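Local atomic coordinates of endonuclease V isoform X2 (Ciona intestinalis, PDB entry 6OZI), a protein that probably cleaves inosine-containing RNA one nucleotide 3' to the inosine in a metal-dependent reaction, with an RNase H-like fold. Residues V75-P80 and A87-E92; I161-R166 and N173-I178. The protein carries 1 engineered substitution. One frame throughout, in Å; residues are numbered along the deposited sequence.

Interactions 1 and 2 lie near the two ends of one mixed sheet in the endonuclease V fold. Both reach that sheet, interaction 1 through the loop that leaves strand 67-76 and interaction 2 through strand 174-179 itself, these being the outermost strands within the chain. They follow one another along the sequence, lie on opposite sides of the chain's centre, and do not touch, their centres being 32 Å apart and their nearest atoms about 18 Å. From the bound nucleic acid the nearest atoms are about 4 Å away in interaction 1, where Pro80 packs on an adenine base, and about 6 Å in interaction 2. The Arg89 side chain is about 13 Å from a bound potassium ion.

Interaction 1: residues V75-P80 and A87-E92; sequences VKLSCP and AFREIE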
ATOM      1  N   VAL A  75      17.046   4.561 -14.484  1.00 31.48           N
ATOM      2  CA  VAL A  75      17.040   5.652 -15.446  1.00 33.17           C
ATOM      3  C   VAL A  75      17.033   6.973 -14.697  1.00 35.44           C
ATOM      4  O   VAL A  75      16.637   7.053 -13.527  1.00 35.24           O
ATOM      5  CB  VAL A  75      15.838   5.593 -16.411  1.00 32.84           C
ATOM      6  CG1 VAL A  75      15.832   4.282 -17.181  1.00 33.72           C
ATOM      7  CG2 VAL A  75      14.545   5.789 -15.649  1.00 31.08           C
ATOM      8  N   LYS A  76      17.519   8.007 -15.373  1.00 37.52           N
ATOM      9  CA  LYS A  76      17.413   9.381 -14.908  1.00 41.14           C
ATOM     10  C   LYS A  76      16.364  10.084 -15.758  1.00 40.31           C
ATOM     11  O   LYS A  76      16.513  10.178 -16.981  1.00 40.95           O
ATOM     12  CB  LYS A  76      18.766  10.089 -14.992  1.00 45.69           C
ATOM     13  CG  LYS A  76      19.759   9.624 -13.924  1.00 50.05           C
ATOM     14  CD  LYS A  76      21.212   9.974 -14.272  1.00 54.60           C
ATOM     15  CE  LYS A  76      21.382  11.451 -14.611  1.00 57.56           C
ATOM     16  NZ  LYS A  76      22.791  11.760 -14.996  1.00 60.96           N
ATOM     17  N   LEU A  77      15.298  10.552 -15.117  1.00 38.46           N
ATOM     18  CA  LEU A  77      14.199  11.183 -15.834  1.00 39.14           C
ATOM     19  C   LEU A  77      14.593  12.595 -16.250  1.00 41.39           C
ATOM     20  O   LEU A  77      15.311  13.290 -15.528  1.00 42.20           O
ATOM     21  CB  LEU A  77      12.935  11.200 -14.973  1.00 38.73           C
ATOM     22  CG  LEU A  77      12.281   9.827 -14.774  1.00 39.61           C
ATOM     23  CD1 LEU A  77      11.067   9.906 -13.850  1.00 39.59           C
ATOM     24  CD2 LEU A  77      11.897   9.186 -16.106  1.00 39.04           C
ATOM     25  N   SER A  78      14.136  13.011 -17.431  1.00 43.23           N
ATOM     26  CA  SER A  78      14.550  14.297 -17.985  1.00 44.13           C
ATOM     27  C   SER A  78      13.660  15.460 -17.556  1.00 43.80           C
ATOM     28  O   SER A  78      14.116  16.609 -17.592  1.00 45.35           O
ATOM     29  CB  SER A  78      14.606  14.231 -19.516  1.00 43.74           C
ATOM     30  OG  SER A  78      13.429  13.671 -20.060  1.00 42.44           O
ATOM     31  N   CYS A  79      12.408  15.210 -17.175  1.00 40.46           N
ATOM     32  CA  CYS A  79      11.560  16.306 -16.732  1.00 39.99           C
ATOM     33  C   CYS A  79      10.525  15.769 -15.756  1.00 37.46           C
ATOM     34  O   CYS A  79      10.203  14.575 -15.787  1.00 35.90           O
ATOM     35  CB  CYS A  79      10.866  17.015 -17.905  1.00 41.54           C
ATOM     36  SG  CYS A  79       9.609  16.079 -18.760  1.00 41.09           S
ATOM     37  N   PRO A  80       9.998  16.616 -14.875  1.00 39.21           N
ATOM     38  CA  PRO A  80       8.985  16.155 -13.920  1.00 37.63           C
ATOM     39  C   PRO A  80       7.666  15.885 -14.618  1.00 35.51           C
ATOM     40  O   PRO A  80       7.476  16.189 -15.795  1.00 35.20           O
ATOM     41  CB  PRO A  80       8.855  17.315 -12.929  1.00 39.41           C
ATOM     42  CG  PRO A  80      10.000  18.243 -13.229  1.00 41.67           C
ATOM     43  CD  PRO A  80      10.355  18.028 -14.659  1.00 41.43           C
ATOM     44  N   ALA A  87       4.434  12.607 -22.084  1.00 26.80           N
ATOM     45  CA  ALA A  87       5.218  11.963 -23.129  1.00 25.25           C
ATOM     46  C   ALA A  87       6.681  12.354 -23.034  1.00 26.87           C
ATOM     47  O   ALA A  87       7.568  11.505 -23.140  1.00 30.54           O
ATOM     48  CB  ALA A  87       4.654  12.321 -24.501  1.00 24.85           C
ATOM     49  N   PHE A  88       6.959  13.643 -22.848  1.00 26.94           N
ATOM     50  CA  PHE A  88       8.348  14.076 -22.801  1.00 28.36           C
ATOM     51  C   PHE A  88       9.059  13.536 -21.572  1.00 29.04           C
ATOM     52  O   PHE A  88      10.290  13.441 -21.570  1.00 29.49           O
ATOM     53  CB  PHE A  88       8.402  15.603 -22.876  1.00 29.32           C
ATOM     54  CG  PHE A  88       7.697  16.156 -24.089  1.00 30.40           C
ATOM     55  CD1 PHE A  88       8.331  16.172 -25.322  1.00 31.60           C
ATOM     56  CD2 PHE A  88       6.394  16.618 -24.008  1.00 29.30           C
ATOM     57  CE1 PHE A  88       7.690  16.659 -26.445  1.00 31.09           C
ATOM     58  CE2 PHE A  88       5.743  17.105 -25.132  1.00 29.25           C
ATOM     59  CZ  PHE A  88       6.395  17.125 -26.348  1.00 30.27           C
ATOM     60  N   ARG A  89       8.294  13.107 -20.566  1.00 29.61           N
ATOM     61  CA  ARG A  89       8.839  12.473 -19.376  1.00 29.25           C
ATOM     62  C   ARG A  89       9.177  11.004 -19.601  1.00 28.10           C
ATOM     63  O   ARG A  89      10.088  10.480 -18.949  1.00 28.86           O
ATOM     64  CB  ARG A  89       7.844  12.605 -18.222  1.00 30.20           C
ATOM     65  CG  ARG A  89       8.242  11.925 -16.928  1.00 31.05           C
ATOM     66  CD  ARG A  89       7.462  12.530 -15.784  1.00 31.33           C
ATOM     67  NE  ARG A  89       7.485  11.726 -14.572  1.00 30.47           N
ATOM     68  CZ  ARG A  89       8.351  11.897 -13.582  1.00 32.79           C
ATOM     69  NH1 ARG A  89       9.289  12.834 -13.677  1.00 32.10           N
ATOM     70  NH2 ARG A  89       8.285  11.123 -12.502  1.00 33.59           N
ATOM     71  N   GLU A  90       8.460  10.297 -20.471  1.00 24.46           N
ATOM     72  CA  GLU A  90       8.737   8.865 -20.566  1.00 26.29           C
ATOM     73  C   GLU A  90       9.092   8.358 -21.969  1.00 25.91           C
ATOM     74  O   GLU A  90       9.232   7.140 -22.149  1.00 25.38           O
ATOM     75  CB  GLU A  90       7.562   8.068 -19.981  1.00 27.61           C
ATOM     76  CG  GLU A  90       6.216   8.400 -20.557  1.00 28.76           C
ATOM     77  CD  GLU A  90       5.062   7.701 -19.832  1.00 29.62           C
ATOM     78  OE1 GLU A  90       5.180   7.376 -18.625  1.00 28.12           O
ATOM     79  OE2 GLU A  90       4.023   7.480 -20.487  1.00 30.07           O
ATOM     80  N   ILE A  91       9.307   9.239 -22.952  1.00 25.49           N
ATOM     81  CA  ILE A  91       9.588   8.771 -24.311  1.00 26.35           C
ATOM     82  C   ILE A  91      10.928   8.038 -24.367  1.00 27.00           C
ATOM     83  O   ILE A  91      11.031   6.954 -24.950  1.00 25.30           O
ATOM     84  CB  ILE A  91       9.529   9.938 -25.319  1.00 29.57           C
ATOM     85  CG1 ILE A  91       9.895   9.455 -26.729  1.00 30.24           C
ATOM     86  CG2 ILE A  91      10.477  11.068 -24.933  1.00 31.37           C
ATOM     87  CD1 ILE A  91       8.919   8.472 -27.324  1.00 28.51           C
ATOM     88  N   GLU A  92      11.973   8.610 -23.754  1.00 27.80           N
ATOM     89  CA  GLU A  92      13.289   7.972 -23.823  1.00 30.42           C
ATOM     90  C   GLU A  92      13.338   6.647 -23.069  1.00 28.76           C
ATOM     91  O   GLU A  92      13.820   5.650 -23.645  1.00 28.81           O
ATOM     92  CB  GLU A  92      14.367   8.944 -23.334  1.00 34.35           C
ATOM     93  CG  GLU A  92      15.770   8.342 -23.285  1.00 39.64           C
ATOM     94  CD  GLU A  92      16.367   8.071 -24.666  1.00 44.68           C
ATOM     95  OE1 GLU A  92      15.743   8.453 -25.685  1.00 47.65           O
ATOM     96  OE2 GLU A  92      17.470   7.475 -24.730  1.00 46.14           O
TER
HETATM   97  O   HOH W   1      13.086  10.997 -19.322  1.00 39.20           O
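The guanidinium of Arg89 has Leu77 over one face and the carbonyl of Cys79 at its edge. Leu77 CD1 sits 3.1 Å above the plane, displaced toward the rim and nearest to NH2, while Cys79 O takes an N-H from Arg89 NH1 at 2.9 Å with an angle of 156° at the hydrogen. The oxygen lies nearly in the guanidinium plane, 7° out of it, whereas the N-H donor is tilted from the carbonyl plane of Cys79. Pro80 CA approaches Arg89 NH1 obliquely. With CG anti to the backbone N (chi1 177°) and the chain extended as far as NE, the arginine reaches from helix 86-104 along the loop, its CD 3.4 Å from Cys79 O. Cys79 SG meets the helix backbone, 3.7 Å from Arg89 N. A water accepts from Ser78 N and donates to Arg89 O, adding a second polar bridge. Beyond the two segments, Arg89 makes a cation-pi contact with Tyr45, and Pro80 packs on an adenine base of the bound DNA. The chemistry is thus that of a cation whose edge N-H is spent on a main-chain carbonyl while a leucine methyl lies over one face, a bond consistent with a restrained position for the Cys79 carbonyl.

Interaction 2: residues I161-R166 and N173-I178; sequences ISQFKR and NELDII
Leu175 and Phe164 run past each other in opposite directions, so that the leucine base lies beside the aromatic ring and its tip beside the helix backbone. Leu175 CB comes to the ring edge, 3.7 Å from Phe164 CD1, and Leu175 CD2 ends 3.7 Å from Phe164 N. Further along the same edge, Asn173 O is 4.1 Å from Phe164 CE1. Gln163 crosses the leucine at about a right angle: with CG anti to the backbone N (chi1 -168°) and the rest extended, it passes its amide by the other methyl, Gln163 NE2 lying 3.8 Å from Leu175 CD1. A water bridges the segments by donating to Gln163 OE1 and to Asp176 O, at 3.2 and 3.0 Å respectively. Cut back to an alanine here, the Leu175 side chain would keep CB at the ring edge but lose CG and both methyls, which is likely to leave a gap beside Gln163 and the Phe164 backbone. Around this pair, Phe164 also rests on Ala189 and Pro199, while the backbone of Leu175 is hydrogen-bonded to Ala189. The arrangement is that of a helix packed against a sheet: helix 157-169 covers strand 174-179, the outermost strand on this side of the RNase H-like endonuclease V fold.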
ATOM      1  N   ILE A 161     -18.620  11.905 -14.494  1.00 30.26           N
ATOM      2  CA  ILE A 161     -18.890  10.916 -13.458  1.00 31.56           C
ATOM      3  C   ILE A 161     -20.390  10.777 -13.217  1.00 31.62           C
ATOM      4  O   ILE A 161     -20.907   9.661 -13.090  1.00 32.39           O
ATOM      5  CB  ILE A 161     -18.135  11.275 -12.165  1.00 35.83           C
ATOM      6  CG1 ILE A 161     -16.631  11.171 -12.402  1.00 37.75           C
ATOM      7  CG2 ILE A 161     -18.555  10.367 -11.028  1.00 37.37           C
ATOM      8  CD1 ILE A 161     -16.225   9.861 -13.053  1.00 37.38           C
ATOM      9  N   SER A 162     -21.117  11.898 -13.153  1.00 30.56           N
ATOM     10  CA  SER A 162     -22.555  11.787 -12.911  1.00 33.12           C
ATOM     11  C   SER A 162     -23.255  11.110 -14.086  1.00 32.75           C
ATOM     12  O   SER A 162     -24.152  10.280 -13.884  1.00 34.29           O
ATOM     13  CB  SER A 162     -23.166  13.160 -12.625  1.00 34.99           C
ATOM     14  OG  SER A 162     -23.239  13.946 -13.797  1.00 35.09           O
ATOM     15  N   GLN A 163     -22.847  11.438 -15.318  1.00 32.04           N
ATOM     16  CA  GLN A 163     -23.393  10.753 -16.488  1.00 30.71           C
ATOM     17  C   GLN A 163     -23.111   9.256 -16.427  1.00 27.42           C
ATOM     18  O   GLN A 163     -23.956   8.439 -16.818  1.00 27.56           O
ATOM     19  CB  GLN A 163     -22.834  11.361 -17.776  1.00 31.11           C
ATOM     20  CG  GLN A 163     -23.575  10.900 -19.026  1.00 32.25           C
ATOM     21  CD  GLN A 163     -23.083  11.556 -20.314  1.00 32.80           C
ATOM     22  OE1 GLN A 163     -22.211  12.424 -20.294  1.00 32.80           O
ATOM     23  NE2 GLN A 163     -23.650  11.136 -21.442  1.00 33.12           N
ATOM     24  N   PHE A 164     -21.916   8.877 -15.969  1.00 26.94           N
ATOM     25  CA  PHE A 164     -21.586   7.459 -15.881  1.00 28.79           C
ATOM     26  C   PHE A 164     -22.399   6.754 -14.802  1.00 32.76           C
ATOM     27  O   PHE A 164     -22.778   5.592 -14.974  1.00 34.88           O
ATOM     28  CB  PHE A 164     -20.095   7.256 -15.615  1.00 27.65           C
ATOM     29  CG  PHE A 164     -19.682   5.814 -15.663  1.00 27.28           C
ATOM     30  CD1 PHE A 164     -19.373   5.207 -16.868  1.00 25.45           C
ATOM     31  CD2 PHE A 164     -19.651   5.052 -14.504  1.00 29.75           C
ATOM     32  CE1 PHE A 164     -19.015   3.870 -16.918  1.00 26.62           C
ATOM     33  CE2 PHE A 164     -19.294   3.716 -14.541  1.00 30.27           C
ATOM     34  CZ  PHE A 164     -18.974   3.121 -15.751  1.00 28.59           C
ATOM     35  N   LYS A 165     -22.658   7.422 -13.673  1.00 30.04           N
ATOM     36  CA  LYS A 165     -23.487   6.795 -12.643  1.00 33.80           C
ATOM     37  C   LYS A 165     -24.925   6.632 -13.119  1.00 33.56           C
ATOM     38  O   LYS A 165     -25.554   5.587 -12.880  1.00 35.06           O
ATOM     39  CB  LYS A 165     -23.434   7.607 -11.348  1.00 37.68           C
ATOM     40  CG  LYS A 165     -22.093   7.537 -10.641  1.00 39.56           C
ATOM     41  CD  LYS A 165     -22.072   8.427  -9.410  1.00 44.01           C
ATOM     42  CE  LYS A 165     -20.723   8.350  -8.722  1.00 45.64           C
ATOM     43  NZ  LYS A 165     -20.573   9.389  -7.671  1.00 49.00           N
ATOM     44  N   ARG A 166     -25.460   7.653 -13.802  1.00 34.11           N
ATOM     45  CA  ARG A 166     -26.778   7.516 -14.418  1.00 35.24           C
ATOM     46  C   ARG A 166     -26.791   6.358 -15.406  1.00 33.59           C
ATOM     47  O   ARG A 166     -27.781   5.626 -15.501  1.00 36.47           O
ATOM     48  CB  ARG A 166     -27.179   8.818 -15.115  1.00 34.61           C
ATOM     49  CG  ARG A 166     -27.424   9.988 -14.166  1.00 37.20           C
ATOM     50  CD  ARG A 166     -28.173  11.141 -14.838  1.00 38.68           C
ATOM     51  NE  ARG A 166     -27.443  11.673 -15.993  1.00 37.55           N
ATOM     52  CZ  ARG A 166     -26.473  12.583 -15.921  1.00 36.84           C
ATOM     53  NH1 ARG A 166     -26.096  13.072 -14.745  1.00 38.20           N
ATOM     54  NH2 ARG A 166     -25.876  13.003 -17.026  1.00 35.04           N
ATOM     55  N   ASN A 173     -22.061  -0.374 -18.927  1.00 25.73           N
ATOM     56  CA  ASN A 173     -20.708  -0.407 -18.393  1.00 27.95           C
ATOM     57  C   ASN A 173     -19.708   0.368 -19.241  1.00 28.68           C
ATOM     58  O   ASN A 173     -18.518   0.366 -18.909  1.00 28.62           O
ATOM     59  CB  ASN A 173     -20.221  -1.865 -18.220  1.00 29.34           C
ATOM     60  CG  ASN A 173     -20.014  -2.588 -19.545  1.00 30.73           C
ATOM     61  OD1 ASN A 173     -20.769  -2.401 -20.496  1.00 31.71           O
ATOM     62  ND2 ASN A 173     -18.993  -3.433 -19.603  1.00 31.73           N
ATOM     63  N   GLU A 174     -20.151   1.043 -20.302  1.00 28.85           N
ATOM     64  CA  GLU A 174     -19.287   1.819 -21.188  1.00 27.06           C
ATOM     65  C   GLU A 174     -19.970   3.136 -21.522  1.00 25.73           C
ATOM     66  O   GLU A 174     -21.157   3.149 -21.857  1.00 28.19           O
ATOM     67  CB  GLU A 174     -18.985   1.050 -22.478  1.00 28.25           C
ATOM     68  CG  GLU A 174     -18.094  -0.159 -22.277  1.00 32.70           C
ATOM     69  CD  GLU A 174     -17.912  -0.968 -23.542  1.00 37.39           C
ATOM     70  OE1 GLU A 174     -18.877  -1.080 -24.322  1.00 40.68           O
ATOM     71  OE2 GLU A 174     -16.805  -1.494 -23.761  1.00 40.06           O
ATOM     72  N   LEU A 175     -19.230   4.237 -21.428  1.00 24.20           N
ATOM     73  CA  LEU A 175     -19.766   5.571 -21.670  1.00 23.06           C
ATOM     74  C   LEU A 175     -18.796   6.342 -22.554  1.00 23.30           C
ATOM     75  O   LEU A 175     -17.625   6.497 -22.199  1.00 23.69           O
ATOM     76  CB  LEU A 175     -19.974   6.320 -20.354  1.00 23.46           C
ATOM     77  CG  LEU A 175     -20.423   7.770 -20.510  1.00 24.46           C
ATOM     78  CD1 LEU A 175     -21.875   7.797 -20.960  1.00 27.01           C
ATOM     79  CD2 LEU A 175     -20.229   8.578 -19.237  1.00 24.57           C
ATOM     80  N   ASP A 176     -19.280   6.855 -23.680  1.00 23.05           N
ATOM     81  CA  ASP A 176     -18.428   7.671 -24.531  1.00 22.37           C
ATOM     82  C   ASP A 176     -18.169   9.011 -23.863  1.00 20.18           C
ATOM     83  O   ASP A 176     -19.094   9.659 -23.368  1.00 21.84           O
ATOM     84  CB  ASP A 176     -19.061   7.893 -25.907  1.00 24.95           C
ATOM     85  CG  ASP A 176     -19.158   6.622 -26.722  1.00 26.95           C
ATOM     86  OD1 ASP A 176     -18.097   6.051 -27.049  1.00 26.98           O
ATOM     87  OD2 ASP A 176     -20.285   6.228 -27.085  1.00 28.98           O
ATOM     88  N   ILE A 177     -16.909   9.429 -23.852  1.00 18.83           N
ATOM     89  CA  ILE A 177     -16.518  10.755 -23.388  1.00 19.41           C
ATOM     90  C   ILE A 177     -16.342  11.629 -24.621  1.00 21.83           C
ATOM     91  O   ILE A 177     -15.635  11.247 -25.563  1.00 22.51           O
ATOM     92  CB  ILE A 177     -15.236  10.689 -22.542  1.00 21.17           C
ATOM     93  CG1 ILE A 177     -15.532   9.989 -21.214  1.00 22.27           C
ATOM     94  CG2 ILE A 177     -14.662  12.073 -22.313  1.00 20.76           C
ATOM     95  CD1 ILE A 177     -14.294   9.585 -20.427  1.00 24.88           C
ATOM     96  N   ILE A 178     -17.027  12.772 -24.650  1.00 21.61           N
ATOM     97  CA  ILE A 178     -17.206  13.533 -25.881  1.00 22.41           C
ATOM     98  C   ILE A 178     -16.721  14.961 -25.696  1.00 23.40           C
ATOM     99  O   ILE A 178     -16.996  15.600 -24.675  1.00 25.61           O
ATOM    100  CB  ILE A 178     -18.692  13.523 -26.308  1.00 22.12           C
ATOM    101  CG1 ILE A 178     -19.103  12.129 -26.782  1.00 20.62           C
ATOM    102  CG2 ILE A 178     -18.969  14.564 -27.379  1.00 24.97           C
ATOM    103  CD1 ILE A 178     -20.610  11.910 -26.811  1.00 19.81           C
TER
HETATM  104  O   HOH W   2     -19.259  11.240 -20.832  1.00 27.62           O